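Local structure of ketol-acid reductoisomerase (NAD(+)) (uncultured archaeon GZfos26G2, 4XDY) at residues A[164-167]-A[168-172]; A[2-5]-A[6-10]; A[264-267]-A[268-271]; A[258-261]-A[262-265]; A[56-59]-A[60-64]. The protein catalyses the magnesium-dependent methyl migration and NADH-dependent reduction of (S)-2-acetolactate to (R)-2,3-dihydroxy-isovalerate in the synthesis of branched-chain amino acids. One frame throughout, in Å; residues are numbered along the deposited sequence.

Overall arrangement
Along the chain the order is contact 2, contact 5, contact 1, contact 4, contact 3. The first three lie in the N-terminal Rossmann domain. Contact 2, in the loop before strand 18-22, packs on contact 1 in helix 165-175, their centres about 12 Å apart, while contact 5, on helix 56-63 at the bound NADH, is about 28 Å from contact 1 centre to centre. Contacts 4 and 3 share helix 257-270 of the C-terminal knotted domain, with centres about 9 Å apart. Contacts 2, 3 and 4 touch the second subunit. About 49 Å separates the centres of contacts 4 and 5, so the cofactor site and the inhibitor site at the subunit interface lie far apart within one chain.

Contact 1: A[164-167]-A[168-172]; sequences EARE and VALAM
Arg166 O accepts a hydrogen bond from Leu170 N at 2.9 Å, and the N-H points almost straight at it (171°). The bond belongs to the first turns of helix 165-175, where the amides of Val168, Ala169 and Ala171 likewise bond to the carbonyls of Glu164, Ala165 and Glu167. Glu164 occupies the N-cap position, and the amide of Ala165, the first residue of the helix, bonds to Asn160 OD1.

The same pair, Arg166 and Leu170, also makes the main side-chain contact. With CG anti to the backbone N (chi1 171°) and the chain extended as far as NE, the arginine brings its guanidinium across Leu170, whose CD1 methyl lies 3.6 Å from the guanidinium plane, over its centre. Arg166 CG is also 3.8 Å from Leu170 CD1, so the methyl meets both the aliphatic and the flat part of the chain. On another side of the helix, the CG2 branch of Val168 sits 3.2 Å from Glu164 O, and Val168 itself packs on Ile13 and Val80. Ala165 and Ala169 bring the helix against strands 128-134 and 153-157.

An apolar methyl thus lies against the guanidinium plane while the charge is met by Glu185, which forms a salt bridge with Arg166 NE; together the two probably limit the rotation of that plane.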
# COMPACT_ATOMS: atom_id res chain seq x y z
N GLU A 164 20.21 -14.87 29.90
CA GLU A 164 20.61 -14.42 28.60
C GLU A 164 19.38 -14.35 27.60
O GLU A 164 19.62 -14.10 26.40
CB GLU A 164 21.56 -15.42 28.01
CG GLU A 164 22.89 -15.48 28.81
CD GLU A 164 23.92 -16.42 28.18
OE1 GLU A 164 23.57 -17.43 27.57
OE2 GLU A 164 25.14 -16.14 28.31
N ALA A 165 18.17 -14.45 28.12
CA ALA A 165 16.98 -14.49 27.21
C ALA A 165 16.90 -13.25 26.34
O ALA A 165 16.77 -13.35 25.10
CB ALA A 165 15.76 -14.62 28.05
N ARG A 166 17.05 -12.09 26.96
CA ARG A 166 16.96 -10.84 26.22
C ARG A 166 18.06 -10.71 25.19
O ARG A 166 17.88 -10.23 24.08
CB ARG A 166 16.92 -9.62 27.19
CG ARG A 166 17.03 -8.25 26.51
CD ARG A 166 16.83 -7.10 27.58
NE ARG A 166 16.84 -5.74 27.01
CZ ARG A 166 17.92 -5.04 26.71
NH1 ARG A 166 19.13 -5.49 27.00
NH2 ARG A 166 17.75 -3.83 26.15
N GLU A 167 19.28 -11.02 25.61
CA GLU A 167 20.40 -10.91 24.74
C GLU A 167 20.24 -11.77 23.46
O GLU A 167 20.55 -11.33 22.36
CB GLU A 167 21.70 -11.36 25.49
CG GLU A 167 22.90 -11.00 24.68
CD GLU A 167 24.23 -11.37 25.38
OE1 GLU A 167 24.18 -11.98 26.47
OE2 GLU A 167 25.25 -11.13 24.71
N VAL A 168 19.77 -12.99 23.64
CA VAL A 168 19.51 -13.93 22.54
C VAL A 168 18.42 -13.39 21.62
O VAL A 168 18.63 -13.33 20.42
CB VAL A 168 19.11 -15.29 23.07
CG1 VAL A 168 18.64 -16.20 21.93
CG2 VAL A 168 20.32 -15.89 23.80
N ALA A 169 17.32 -12.94 22.21
CA ALA A 169 16.18 -12.38 21.40
C ALA A 169 16.64 -11.19 20.59
O ALA A 169 16.50 -11.14 19.37
CB ALA A 169 14.97 -12.10 22.30
N LEU A 170 17.34 -10.23 21.23
CA LEU A 170 17.77 -9.06 20.49
C LEU A 170 18.76 -9.44 19.38
O LEU A 170 18.77 -8.86 18.28
CB LEU A 170 18.35 -7.96 21.41
CG LEU A 170 17.36 -7.30 22.36
CD1 LEU A 170 18.12 -6.44 23.36
CD2 LEU A 170 16.36 -6.38 21.67
N ALA A 171 19.63 -10.40 19.72
CA ALA A 171 20.69 -10.80 18.82
C ALA A 171 20.05 -11.37 17.56
O ALA A 171 20.49 -11.08 16.45
CB ALA A 171 21.57 -11.83 19.47
N MET A 172 19.01 -12.15 17.76
CA MET A 172 18.28 -12.74 16.61
C MET A 172 17.77 -11.64 15.67
O MET A 172 17.90 -11.74 14.44
CB MET A 172 17.15 -13.66 17.13
CG MET A 172 17.58 -14.98 17.62
SD MET A 172 16.26 -15.90 18.36
CE MET A 172 15.33 -16.38 16.85

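Contact 2: A[2-5]-A[6-10]; sequences EILH and DEDVD
His5 and Asp8 grip each other across a single 3-10 turn, residues 6-8, in the N-terminal loop that precedes the Rossmann sheet. This is the tight part of the contact. Asp8 OD2 takes the backbone amide of His5 at 2.7 Å from His5 N, nearly straight (174°) and through its anti lone pair; in return Asp8 N donates to His5 O at 2.9 Å, from well above the carbonyl plane. Two bonds in opposite directions close the loop on itself.

A looser apolar flank adjoins it. Leu4 CD2 lies 4.0 Å from Asp8 CB, its side chain passing slantwise over that of Asp8, and Leu4 CB is 4.4 Å from Val9 CG2. Both Leu4 and Val9 are buried against Leu170 of helix 165-175, while Ile3 and His5 pack on Ile325 and Leu328 of the second subunit.

The acidic side is largely exposed. Glu7 has its CG between the backbone N and the carbonyl carbon (chi1 72°) and bends again at chi2, which turns its carboxylate back toward His5. A water sits there within bonding distance of Glu7 OE2 and Asp8 OD2; with more acceptors in reach than protons, it cannot serve all at once. That water lies in the plane of the His5 ring, at its edge, 2.8 Å from His5 ND1.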
# COMPACT_ATOMS: atom_id res chain seq x y z
N GLU A 2 12.17 4.10 23.32
CA GLU A 2 13.46 3.87 22.71
C GLU A 2 13.16 2.86 21.56
O GLU A 2 12.38 1.90 21.73
CB GLU A 2 14.42 3.30 23.74
CG GLU A 2 15.59 2.46 23.21
CD GLU A 2 16.62 2.05 24.31
OE1 GLU A 2 17.81 2.43 24.15
OE2 GLU A 2 16.27 1.32 25.30
N ILE A 3 13.79 3.16 20.44
CA ILE A 3 13.96 2.25 19.33
C ILE A 3 15.41 1.80 19.18
O ILE A 3 16.30 2.63 19.00
CB ILE A 3 13.52 2.94 18.03
CG1 ILE A 3 12.14 3.60 18.22
CG2 ILE A 3 13.64 1.96 16.84
CD1 ILE A 3 11.72 4.40 16.98
N LEU A 4 15.64 0.50 19.20
CA LEU A 4 16.97 -0.09 19.05
C LEU A 4 17.32 -0.35 17.60
O LEU A 4 16.47 -0.86 16.80
CB LEU A 4 17.05 -1.33 19.90
CG LEU A 4 16.66 -1.22 21.35
CD1 LEU A 4 16.73 -2.56 22.06
CD2 LEU A 4 17.55 -0.22 22.09
N HIS A 5 18.50 0.14 17.20
CA HIS A 5 19.04 -0.10 15.88
C HIS A 5 20.35 -0.92 15.97
O HIS A 5 20.67 -1.50 17.01
CB HIS A 5 19.21 1.25 15.12
CG HIS A 5 17.95 2.04 14.93
ND1 HIS A 5 17.52 2.99 15.83
CD2 HIS A 5 17.01 1.99 13.96
CE1 HIS A 5 16.39 3.51 15.40
NE2 HIS A 5 16.05 2.91 14.27
N ASP A 6 21.03 -1.04 14.83
CA ASP A 6 22.18 -1.94 14.68
C ASP A 6 23.23 -1.63 15.74
O ASP A 6 23.74 -2.51 16.44
CB ASP A 6 22.83 -1.71 13.32
CG ASP A 6 22.24 -2.59 12.22
OD1 ASP A 6 21.40 -3.51 12.45
OD2 ASP A 6 22.66 -2.34 11.07
N GLU A 7 23.50 -0.35 15.93
CA GLU A 7 24.56 0.08 16.88
C GLU A 7 24.15 -0.17 18.33
O GLU A 7 25.00 -0.15 19.22
CB GLU A 7 24.99 1.55 16.61
CG GLU A 7 23.96 2.59 17.01
CD GLU A 7 22.87 2.85 15.95
OE1 GLU A 7 22.71 2.09 14.89
OE2 GLU A 7 22.13 3.84 16.20
N ASP A 8 22.88 -0.49 18.60
CA ASP A 8 22.46 -0.71 19.97
C ASP A 8 22.51 -2.15 20.41
O ASP A 8 22.20 -2.42 21.54
CB ASP A 8 21.04 -0.18 20.21
CG ASP A 8 20.90 1.24 19.78
OD1 ASP A 8 21.68 2.06 20.30
OD2 ASP A 8 20.08 1.54 18.89
N VAL A 9 22.78 -3.09 19.51
CA VAL A 9 22.61 -4.52 19.79
C VAL A 9 23.86 -5.29 19.38
O VAL A 9 24.38 -5.08 18.33
CB VAL A 9 21.42 -5.16 18.93
CG1 VAL A 9 21.37 -6.70 19.10
CG2 VAL A 9 20.10 -4.45 19.28
N ASP A 10 24.25 -6.23 20.19
CA ASP A 10 25.40 -7.08 19.87
C ASP A 10 24.85 -8.46 19.55
O ASP A 10 24.22 -9.01 20.45
CB ASP A 10 26.20 -7.20 21.18
CG ASP A 10 27.44 -8.10 21.06
OD1 ASP A 10 27.81 -8.50 19.93
OD2 ASP A 10 28.04 -8.32 22.17
O HOH W 1 19.40 3.71 17.80

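Contact 3: A[264-267]-A[268-271]; sequences WAVG and HQII
His268 folds its ring back along helix 257-270 of the C-terminal knotted domain, edge-on to the carbonyl of Trp264. Its CG stands between the backbone N and the carbonyl carbon (chi1 70°), which turns the imidazole toward the preceding turn and sets Trp264 O in the ring plane, 3.0 Å from His268 ND1. The neighbouring ring carbon, His268 CE1, lies 3.3 Å from Ala265 O.

Val266 and Ile270 meet on a different side of the helix. The CG1 branch of Val266 is anti to its amide and reaches forward to Ile270 CG1 at 4.2 Å, the two side chains lying aslant.

The helix is kinked here. The amides of His268 and Gln269 lack their i to i-4 bonds, and Gln269 N has only a weak i to i-3 bond to Val266 O. The i to i-4 pattern resumes with Ile270 N to Val266 O at 3.3 Å. Gly267 O accepts from both Ile271 N, at 3.0 Å and nearly straight (179°), and Ile270 N, which is thus shared between two carbonyls.

This last turn of the helix lies at the dimer interface, where Val266 packs on Gln200 of helix 188-203, Ile270 on Val275 of helix 273-287, and Ile271 on its own counterpart, all three of the second subunit.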
# COMPACT_ATOMS: atom_id res chain seq x y z
N TRP A 264 -9.38 15.46 2.72
CA TRP A 264 -9.80 16.12 3.98
C TRP A 264 -11.26 16.42 4.05
O TRP A 264 -11.89 16.32 5.15
CB TRP A 264 -8.88 17.33 4.26
CG TRP A 264 -7.44 16.99 4.41
CD1 TRP A 264 -6.42 17.57 3.74
CD2 TRP A 264 -6.85 16.02 5.27
NE1 TRP A 264 -5.23 17.03 4.11
CE2 TRP A 264 -5.46 16.07 5.04
CE3 TRP A 264 -7.35 15.07 6.14
CZ2 TRP A 264 -4.54 15.23 5.65
CZ3 TRP A 264 -6.40 14.21 6.80
CH2 TRP A 264 -5.02 14.31 6.53
N ALA A 265 -11.88 16.77 2.91
CA ALA A 265 -13.33 17.05 2.94
C ALA A 265 -14.19 15.84 3.10
O ALA A 265 -15.19 15.88 3.76
CB ALA A 265 -13.71 17.88 1.74
N VAL A 266 -13.84 14.73 2.41
CA VAL A 266 -14.69 13.59 2.31
C VAL A 266 -14.21 12.34 3.07
O VAL A 266 -15.03 11.52 3.50
CB VAL A 266 -14.92 13.28 0.79
CG1 VAL A 266 -15.81 12.08 0.63
CG2 VAL A 266 -15.49 14.50 0.07
N GLY A 267 -12.91 12.16 3.21
CA GLY A 267 -12.40 10.93 3.81
C GLY A 267 -13.07 10.60 5.11
O GLY A 267 -13.49 9.45 5.33
N HIS A 268 -13.12 11.59 6.02
CA HIS A 268 -13.70 11.37 7.37
C HIS A 268 -15.23 11.16 7.33
O HIS A 268 -15.79 10.72 8.34
CB HIS A 268 -13.31 12.50 8.32
CG HIS A 268 -13.97 13.78 7.99
ND1 HIS A 268 -13.49 14.62 7.03
CD2 HIS A 268 -15.18 14.28 8.36
CE1 HIS A 268 -14.30 15.66 6.90
NE2 HIS A 268 -15.33 15.48 7.70
N GLN A 269 -15.91 11.52 6.25
CA GLN A 269 -17.31 11.17 6.06
C GLN A 269 -17.50 9.71 5.73
O GLN A 269 -18.55 9.13 5.95
CB GLN A 269 -17.95 12.03 5.00
CG GLN A 269 -17.91 13.49 5.29
CD GLN A 269 -18.65 14.29 4.22
OE1 GLN A 269 -18.09 15.08 3.48
NE2 GLN A 269 -19.92 14.06 4.16
N ILE A 270 -16.47 9.09 5.18
CA ILE A 270 -16.54 7.66 4.84
C ILE A 270 -16.13 6.83 6.05
O ILE A 270 -16.81 5.91 6.41
CB ILE A 270 -15.56 7.40 3.62
CG1 ILE A 270 -15.97 8.30 2.44
CG2 ILE A 270 -15.59 5.91 3.29
CD1 ILE A 270 -17.45 8.24 2.05
N ILE A 271 -14.97 7.15 6.60
CA ILE A 271 -14.32 6.48 7.74
C ILE A 271 -14.28 7.53 8.85
O ILE A 271 -13.36 8.37 8.91
CB ILE A 271 -12.89 6.03 7.46
CG1 ILE A 271 -12.74 5.16 6.19
CG2 ILE A 271 -12.26 5.41 8.71
CD1 ILE A 271 -13.59 3.95 6.16

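Contact 4: A[258-261]-A[262-265]; sequences TAEY and GMWA. With HIO (N-hydroxy-N-isopropyloxamic acid), chain I.
The inhibitor pocket is bordered by the early turns of helix 257-270, where Ala259 and Tyr261 bond through their carbonyls to the amides of Met263 and Ala265. The methyl of Ala259 reaches the inhibitor, with Ala259 CB 3.4 Å from HIO O11. One turn on from Tyr261, Ala265 CB sits over one face of the tyrosine ring, toward its rim, in a CH-pi contact, 4.2 Å from the ring centroid and 14° off its normal. With CG anti to the backbone N (chi1 176°), the tyrosine extends toward the second subunit and stacks with Trp295 there. Replacing the tyrosine by an alanine would probably leave Trp295 of the second subunit without its stacking partner and open a gap beside the Ala265 methyl.

Glu260 and Trp264 are joined through a water, which donates to Glu260 OE2 at 2.6 Å and accepts from Trp264 NE1 at 2.8 Å, lying in the plane of the indole. Met263 CE packs over one face of the same indole and lies 4.1 Å from Glu260 CG. Glu260 OE1 pairs with Arg310 of the second subunit, and Thr258 OG1 bonds to Asp87 of the second subunit, an NAD-binding residue. Such sharing is typical of ketol-acid reductoisomerases, whose active site is assembled where the knotted domain of one subunit meets the other.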
# COMPACT_ATOMS: atom_id res chain seq x y z
N THR A 258 -6.87 18.98 -5.91
CA THR A 258 -8.24 18.48 -5.95
C THR A 258 -8.38 17.25 -5.04
O THR A 258 -9.36 17.14 -4.24
CB THR A 258 -8.65 18.09 -7.42
OG1 THR A 258 -8.52 19.25 -8.23
CG2 THR A 258 -10.05 17.63 -7.47
N ALA A 259 -7.44 16.33 -5.20
CA ALA A 259 -7.46 15.09 -4.42
C ALA A 259 -7.20 15.37 -2.90
O ALA A 259 -7.75 14.72 -2.02
CB ALA A 259 -6.43 14.10 -4.93
N GLU A 260 -6.23 16.24 -2.64
CA GLU A 260 -5.90 16.64 -1.25
C GLU A 260 -7.10 17.28 -0.53
O GLU A 260 -7.41 16.90 0.61
CB GLU A 260 -4.70 17.61 -1.27
CG GLU A 260 -4.07 17.82 0.08
CD GLU A 260 -2.95 18.88 0.03
OE1 GLU A 260 -2.85 19.62 -0.99
OE2 GLU A 260 -2.20 18.98 1.02
N TYR A 261 -7.81 18.18 -1.22
CA TYR A 261 -9.09 18.73 -0.75
C TYR A 261 -10.07 17.62 -0.52
O TYR A 261 -10.69 17.53 0.54
CB TYR A 261 -9.66 19.73 -1.72
CG TYR A 261 -11.02 20.24 -1.30
CD1 TYR A 261 -11.19 21.10 -0.16
CD2 TYR A 261 -12.12 19.95 -2.04
CE1 TYR A 261 -12.46 21.52 0.19
CE2 TYR A 261 -13.37 20.38 -1.68
CZ TYR A 261 -13.54 21.21 -0.56
OH TYR A 261 -14.83 21.64 -0.23
N GLY A 262 -10.24 16.72 -1.49
CA GLY A 262 -11.17 15.61 -1.32
C GLY A 262 -10.82 14.75 -0.14
O GLY A 262 -11.72 14.29 0.58
N MET A 263 -9.56 14.43 0.02
CA MET A 263 -9.10 13.62 1.13
C MET A 263 -9.62 14.16 2.50
O MET A 263 -10.18 13.40 3.29
CB MET A 263 -7.59 13.57 1.09
CG MET A 263 -6.93 12.88 2.28
SD MET A 263 -5.16 12.53 2.21
CE MET A 263 -4.53 14.16 1.87
N TRP A 264 -9.38 15.46 2.72
CA TRP A 264 -9.80 16.12 3.98
C TRP A 264 -11.26 16.42 4.05
O TRP A 264 -11.89 16.32 5.15
CB TRP A 264 -8.88 17.33 4.26
CG TRP A 264 -7.44 16.99 4.41
CD1 TRP A 264 -6.42 17.57 3.74
CD2 TRP A 264 -6.85 16.02 5.27
NE1 TRP A 264 -5.23 17.03 4.11
CE2 TRP A 264 -5.46 16.07 5.04
CE3 TRP A 264 -7.35 15.07 6.14
CZ2 TRP A 264 -4.54 15.23 5.65
CZ3 TRP A 264 -6.40 14.21 6.80
CH2 TRP A 264 -5.02 14.31 6.53
N ALA A 265 -11.88 16.77 2.91
CA ALA A 265 -13.33 17.05 2.94
C ALA A 265 -14.19 15.84 3.10
O ALA A 265 -15.19 15.88 3.76
CB ALA A 265 -13.71 17.88 1.74
C1 HIO I . -5.16 13.00 -8.03
O11 HIO I . -6.04 13.78 -8.30
O12 HIO I . -4.04 13.26 -7.62
C2 HIO I . -5.46 11.58 -8.45
O2 HIO I . -6.33 11.41 -9.34
N3 HIO I . -4.85 10.52 -8.00
O3 HIO I . -5.04 9.32 -8.88
C4 HIO I . -4.01 10.45 -6.82
C41 HIO I . -4.47 9.40 -5.79
C42 HIO I . -2.62 10.18 -7.36
O HOH W 2 -2.70 17.97 3.41

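Contact 5: A[56-59]-A[60-64]; sequences PSWE and KAKED. With NAI (1,4-dihydronicotinamide adenine dinucleotide), chain E.
Backbone bonds first tie the residues of helix 56-63 together: Pro56 O takes the amide of Lys60 at 2.8 Å from Lys60 N, and the carbonyls of Ser57, Trp58 and Glu59 receive Ala61, Lys62 and Glu63 in the same i to i+4 pattern.

The polar side chains divide between cofactor and charge pairs. Ser57, a residue of the NAD binding site, makes a hydrogen bond with the adenosine ribose, 2.8 Å from Ser57 OG to NAI O3B, in which either hydroxyl could donate. The cofactor is also hydrogen-bonded to Glu46 and Asn55. At the other end, Lys60 runs out extended and bends only at its last torsion, bringing Lys60 NZ to 2.7 Å from Asp64 OD2, on that oxygen's syn lone pair, in a salt bridge. Lys60 is paired with Asp29 as well, and Asp64 OD2 is also hydrogen-bonded to Tyr24, so this cluster links the end of helix 56-63 to Tyr24 and to Asp29 on helix 26-37.

Van der Waals contact centres on Trp58, which runs alongside Lys62 in the same direction. Lys62 CE lies 3.3 Å from Trp58 NE1, a buried N-H with no polar partner in the model. With an alanine in place of Trp58, a gap is likely to open against Val68 and Pro70, and the Lys62 chain would lose the indole beside it.

In the Rossmann domain the helix rests on the sheet: Trp58 and Ala61 touch strand 41-50 at Glu46, Glu48 and Ile44, and strand 67-70 at Val68.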
# COMPACT_ATOMS: atom_id res chain seq x y z
N PRO A 56 5.11 -29.95 0.88
CA PRO A 56 6.05 -29.16 0.10
C PRO A 56 7.09 -28.29 0.90
O PRO A 56 8.17 -28.01 0.39
CB PRO A 56 5.15 -28.24 -0.76
CG PRO A 56 3.74 -28.64 -0.48
CD PRO A 56 3.72 -29.48 0.76
N SER A 57 6.75 -27.90 2.12
CA SER A 57 7.65 -27.10 2.95
C SER A 57 8.89 -27.93 3.37
O SER A 57 10.03 -27.42 3.37
CB SER A 57 6.88 -26.67 4.20
OG SER A 57 5.82 -25.83 3.80
N TRP A 58 8.66 -29.19 3.72
CA TRP A 58 9.77 -30.13 3.94
C TRP A 58 10.75 -30.18 2.73
O TRP A 58 11.97 -30.00 2.85
CB TRP A 58 9.18 -31.51 4.33
CG TRP A 58 10.23 -32.60 4.50
CD1 TRP A 58 10.86 -33.28 3.51
CD2 TRP A 58 10.74 -33.13 5.74
NE1 TRP A 58 11.75 -34.19 4.05
CE2 TRP A 58 11.67 -34.14 5.41
CE3 TRP A 58 10.47 -32.87 7.09
CZ2 TRP A 58 12.37 -34.88 6.39
CZ3 TRP A 58 11.16 -33.61 8.07
CH2 TRP A 58 12.10 -34.60 7.71
N GLU A 59 10.19 -30.36 1.54
CA GLU A 59 10.99 -30.49 0.33
C GLU A 59 11.68 -29.19 0.05
O GLU A 59 12.88 -29.14 -0.35
CB GLU A 59 10.05 -30.84 -0.86
CG GLU A 59 9.21 -32.11 -0.69
CD GLU A 59 10.06 -33.37 -0.43
OE1 GLU A 59 11.28 -33.41 -0.75
OE2 GLU A 59 9.51 -34.35 0.11
N LYS A 60 10.96 -28.08 0.26
CA LYS A 60 11.54 -26.83 -0.13
C LYS A 60 12.76 -26.54 0.75
O LYS A 60 13.77 -26.04 0.26
CB LYS A 60 10.54 -25.66 -0.09
CG LYS A 60 11.15 -24.36 -0.63
CD LYS A 60 10.10 -23.21 -0.62
CE LYS A 60 10.57 -21.94 -1.30
NZ LYS A 60 11.73 -21.32 -0.58
N ALA A 61 12.62 -26.76 2.05
CA ALA A 61 13.73 -26.53 2.98
C ALA A 61 14.97 -27.40 2.64
O ALA A 61 16.10 -26.92 2.75
CB ALA A 61 13.29 -26.81 4.40
N LYS A 62 14.74 -28.66 2.20
CA LYS A 62 15.88 -29.55 1.68
C LYS A 62 16.58 -28.94 0.48
O LYS A 62 17.80 -28.70 0.48
CB LYS A 62 15.36 -30.93 1.36
CG LYS A 62 15.06 -31.80 2.56
CD LYS A 62 15.23 -33.27 2.19
CE LYS A 62 14.98 -34.17 3.39
NZ LYS A 62 16.08 -34.14 4.42
N GLU A 63 15.76 -28.51 -0.47
CA GLU A 63 16.15 -27.83 -1.67
C GLU A 63 16.87 -26.53 -1.46
O GLU A 63 17.74 -26.18 -2.24
CB GLU A 63 14.86 -27.63 -2.41
CG GLU A 63 14.97 -27.19 -3.83
CD GLU A 63 13.60 -27.31 -4.46
OE1 GLU A 63 13.02 -28.42 -4.41
OE2 GLU A 63 13.11 -26.27 -4.93
N ASP A 64 16.52 -25.79 -0.39
CA ASP A 64 17.13 -24.49 -0.11
C ASP A 64 18.42 -24.68 0.70
O ASP A 64 19.06 -23.69 1.11
CB ASP A 64 16.08 -23.61 0.66
CG ASP A 64 14.93 -23.19 -0.20
OD1 ASP A 64 15.08 -23.27 -1.45
OD2 ASP A 64 13.87 -22.71 0.32
PA NAI E . 2.51 -21.13 8.14
O1A NAI E . 0.97 -21.16 8.13
O2A NAI E . 3.24 -20.63 6.97
O5B NAI E . 2.95 -22.59 8.67
C5B NAI E . 4.36 -22.95 8.69
C4B NAI E . 4.49 -24.43 8.21
O4B NAI E . 3.87 -25.21 9.22
C3B NAI E . 3.78 -24.85 6.89
O3B NAI E . 4.57 -24.38 5.80
C2B NAI E . 3.67 -26.35 7.05
O2B NAI E . 4.86 -26.94 6.53
C1B NAI E . 3.61 -26.49 8.60
N9A NAI E . 2.29 -26.93 9.03
C8A NAI E . 1.09 -26.37 8.57
N7A NAI E . 0.08 -27.00 9.14
C5A NAI E . 0.60 -27.97 9.93
C6A NAI E . 0.05 -29.01 10.78
N6A NAI E . -1.27 -29.18 10.92
N1A NAI E . 0.89 -29.81 11.49
C2A NAI E . 2.23 -29.69 11.36
N3A NAI E . 2.83 -28.78 10.61
C4A NAI E . 2.06 -27.90 9.86
O3 NAI E . 2.94 -20.22 9.49
PN NAI E . 3.23 -18.58 9.42
O1N NAI E . 2.04 -17.87 8.78
O2N NAI E . 4.56 -18.43 8.82
O5D NAI E . 3.08 -18.32 10.97
C5D NAI E . 4.19 -18.69 11.85
C4D NAI E . 4.18 -17.84 13.17
O4D NAI E . 4.59 -16.53 12.72
C3D NAI E . 2.82 -17.63 13.82
O3D NAI E . 2.97 -17.54 15.24
C2D NAI E . 2.29 -16.29 13.27
O2D NAI E . 1.32 -15.61 14.06
C1D NAI E . 3.59 -15.52 13.16
N1N NAI E . 3.69 -14.40 12.21
C2N NAI E . 3.40 -14.64 10.91
C3N NAI E . 3.50 -13.65 10.00
C7N NAI E . 3.29 -13.96 8.62
O7N NAI E . 2.64 -14.94 8.14
N7N NAI E . 4.05 -13.25 7.81
C4N NAI E . 3.94 -12.34 10.44
C5N NAI E . 4.43 -12.23 11.78
C6N NAI E . 4.26 -13.28 12.63